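Local coordinates for flagellar brake protein YcgR (Escherichia coli K-12, PDB 5Y6H) that acts as a flagellar brake that, when bound to c-di-GMP, binds elements of the flagellar motor and slows it, the fragment here being its N-terminal PilZN domain, at residues Pro29-Trp34 with Gln38-Leu43. Residues are numbered along the deposited sequence; the frame is centred on the assembly and turned at random.
Sequences PLRLSW and QLISKL
Leu30 and Leu32 pair with Ser41 and Leu39 as the hydrogen-bonded positions of a beta hairpin, which joins strands 30-34 and 37-47 in the middle of the antiparallel sheet of the PilZN domain. Each pair exchanges two backbone bonds, such as Ser41 N to Leu30 O at 2.8 Å and Leu32 N to Leu39 O at 2.9 Å. At the intervening non-hydrogen-bonded pairs, Arg31 with Ile40 and Ser33 with Gln38, CA-H...O contacts add to the pairing; the shortest runs from Gln38 CA to Leu32 O (3.1 Å). Strand 71-77 continues the sheet beyond 30-34, and strand 50-54 beyond 37-47, where Ser41 OG is hydrogen-bonded to Asp54 O.

Leu30, Leu32 and Leu39 form an apolar layer on one face of the sheet. Leu32 and Leu39 lie side by side, with CD2 of Leu32 3.9 Å from CD1 of Leu39. Farther along, Leu30 extends CD1 to 4.1 Å from Leu43 CB, and the same side chain also touches Ile73 and Leu53. Helix 59-67 packs on Leu39 and Trp34, Val65 touching both.

On the other face, Gln38 OE1 lies over one face of the Arg31 guanidinium, 3.4 Å from Arg31 NE, at an angle too poor for a hydrogen bond; the amide and guanidinium planes are 29° apart.

At the turn end, the Trp34 indole folds back under the partner strand. With chi1 at 64°, CG stands between the backbone N and the carbonyl carbon, which brings the six-membered ring beneath the Gln38 backbone and Trp34 CZ3 to 4.1 Å from Leu39 CD2. Replacing the indole with an alanine would probably strip Leu39 CD2 and the Gln38 backbone of the ring packed against them. Gln38 N lies over one indole face, offset toward the rim and 3.3 Å from Trp34 CH2.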
loop_
_atom_site.group_PDB
_atom_site.type_symbol
_atom_site.label_atom_id
_atom_site.label_comp_id
_atom_site.label_asym_id
_atom_site.label_seq_id
_atom_site.Cartn_x
_atom_site.Cartn_y
_atom_site.Cartn_z
ATOM N N PRO A 29 0.694 4.123 9.661
ATOM C CA PRO A 29 -0.109 2.942 9.331
ATOM C C PRO A 29 -0.738 3.053 7.953
ATOM O O PRO A 29 -1.040 4.143 7.461
ATOM C CB PRO A 29 -1.184 2.918 10.425
ATOM C CG PRO A 29 -0.680 3.813 11.502
ATOM C CD PRO A 29 0.154 4.845 10.826
ATOM N N LEU A 30 -0.923 1.897 7.325
ATOM C CA LEU A 30 -1.658 1.786 6.077
ATOM C C LEU A 30 -2.985 1.092 6.346
ATOM O O LEU A 30 -3.116 0.324 7.304
ATOM C CB LEU A 30 -0.881 0.973 5.035
ATOM C CG LEU A 30 0.576 1.296 4.710
ATOM C CD1 LEU A 30 1.056 0.385 3.590
ATOM C CD2 LEU A 30 0.764 2.754 4.330
ATOM N N ARG A 31 -3.968 1.360 5.495
ATOM C CA ARG A 31 -5.191 0.571 5.456
ATOM C C ARG A 31 -5.271 -0.140 4.113
ATOM O O ARG A 31 -5.185 0.504 3.062
ATOM C CB ARG A 31 -6.434 1.439 5.671
ATOM C CG ARG A 31 -7.743 0.680 5.470
ATOM C CD ARG A 31 -8.953 1.569 5.686
ATOM N NE ARG A 31 -8.926 2.216 6.993
ATOM C CZ ARG A 31 -9.641 3.291 7.307
ATOM N NH1 ARG A 31 -9.555 3.817 8.522
ATOM N NH2 ARG A 31 -10.444 3.840 6.406
ATOM N N LEU A 32 -5.412 -1.464 4.155
ATOM C CA LEU A 32 -5.667 -2.274 2.970
ATOM C C LEU A 32 -7.155 -2.586 2.934
ATOM O O LEU A 32 -7.691 -3.162 3.887
ATOM C CB LEU A 32 -4.857 -3.572 2.991
ATOM C CG LEU A 32 -3.422 -3.616 2.452
ATOM C CD1 LEU A 32 -2.599 -2.409 2.891
ATOM C CD2 LEU A 32 -2.743 -4.913 2.883
ATOM N N SER A 33 -7.820 -2.208 1.849
ATOM C CA SER A 33 -9.248 -2.441 1.698
ATOM C C SER A 33 -9.519 -3.260 0.443
ATOM O O SER A 33 -8.898 -3.040 -0.601
ATOM C CB SER A 33 -10.022 -1.121 1.640
ATOM O OG SER A 33 -9.816 -0.346 2.812
ATOM N N TRP A 34 -10.451 -4.206 0.551
ATOM C CA TRP A 34 -10.860 -5.028 -0.578
ATOM C C TRP A 34 -12.365 -5.241 -0.513
ATOM O O TRP A 34 -13.028 -4.865 0.455
ATOM C CB TRP A 34 -10.126 -6.375 -0.591
ATOM C CG TRP A 34 -10.446 -7.245 0.591
ATOM C CD1 TRP A 34 -11.316 -8.299 0.627
ATOM C CD2 TRP A 34 -9.898 -7.134 1.908
ATOM N NE1 TRP A 34 -11.341 -8.848 1.887
ATOM C CE2 TRP A 34 -10.479 -8.150 2.691
ATOM C CE3 TRP A 34 -8.974 -6.269 2.501
ATOM C CZ2 TRP A 34 -10.162 -8.327 4.036
ATOM C CZ3 TRP A 34 -8.659 -6.450 3.835
ATOM C CH2 TRP A 34 -9.252 -7.468 4.587
ATOM N N GLN A 38 -11.279 -4.972 5.463
ATOM C CA GLN A 38 -10.135 -4.072 5.548
ATOM C C GLN A 38 -9.220 -4.526 6.680
ATOM O O GLN A 38 -9.642 -5.237 7.597
ATOM C CB GLN A 38 -10.566 -2.615 5.763
ATOM C CG GLN A 38 -11.301 -2.361 7.065
ATOM C CD GLN A 38 -11.599 -0.891 7.284
ATOM O OE1 GLN A 38 -11.004 -0.247 8.149
ATOM N NE2 GLN A 38 -12.521 -0.350 6.496
ATOM N N LEU A 39 -7.954 -4.111 6.608
ATOM C CA LEU A 39 -6.998 -4.398 7.673
ATOM C C LEU A 39 -5.969 -3.279 7.748
ATOM O O LEU A 39 -5.810 -2.489 6.815
ATOM C CB LEU A 39 -6.301 -5.756 7.474
ATOM C CG LEU A 39 -5.338 -5.991 6.302
ATOM C CD1 LEU A 39 -3.914 -5.510 6.591
ATOM C CD2 LEU A 39 -5.313 -7.470 5.946
ATOM N N ILE A 40 -5.258 -3.232 8.874
ATOM C CA ILE A 40 -4.240 -2.216 9.130
ATOM C C ILE A 40 -2.868 -2.841 8.913
ATOM O O ILE A 40 -2.572 -3.911 9.462
ATOM C CB ILE A 40 -4.369 -1.641 10.551
ATOM C CG1 ILE A 40 -5.735 -0.972 10.739
ATOM C CG2 ILE A 40 -3.249 -0.645 10.834
ATOM C CD1 ILE A 40 -6.130 -0.038 9.608
ATOM N N SER A 41 -2.035 -2.177 8.118
ATOM C CA SER A 41 -0.733 -2.714 7.727
ATOM C C SER A 41 0.303 -1.599 7.861
ATOM O O SER A 41 0.105 -0.617 8.586
ATOM C CB SER A 41 -0.816 -3.309 6.309
ATOM O OG SER A 41 0.446 -3.740 5.822
ATOM N N LYS A 42 1.413 -1.764 7.169
ATOM C CA LYS A 42 2.507 -0.816 7.170
ATOM C C LYS A 42 3.490 -1.141 6.029
ATOM O O LYS A 42 3.671 -2.275 5.703
ATOM C CB LYS A 42 3.223 -0.848 8.511
ATOM C CG LYS A 42 4.138 0.323 8.742
ATOM C CD LYS A 42 4.942 0.157 10.007
ATOM C CE LYS A 42 4.069 0.251 11.252
ATOM N NZ LYS A 42 3.181 1.448 11.430
ATOM N N LEU A 43 4.088 -0.117 5.433
ATOM C CA LEU A 43 5.047 -0.330 4.351
ATOM C C LEU A 43 6.402 -0.660 4.970
ATOM O O LEU A 43 7.121 0.227 5.439
ATOM C CB LEU A 43 5.118 0.890 3.439
ATOM C CG LEU A 43 6.052 0.817 2.227
ATOM C CD1 LEU A 43 5.667 -0.330 1.297
ATOM C CD2 LEU A 43 6.056 2.150 1.476
#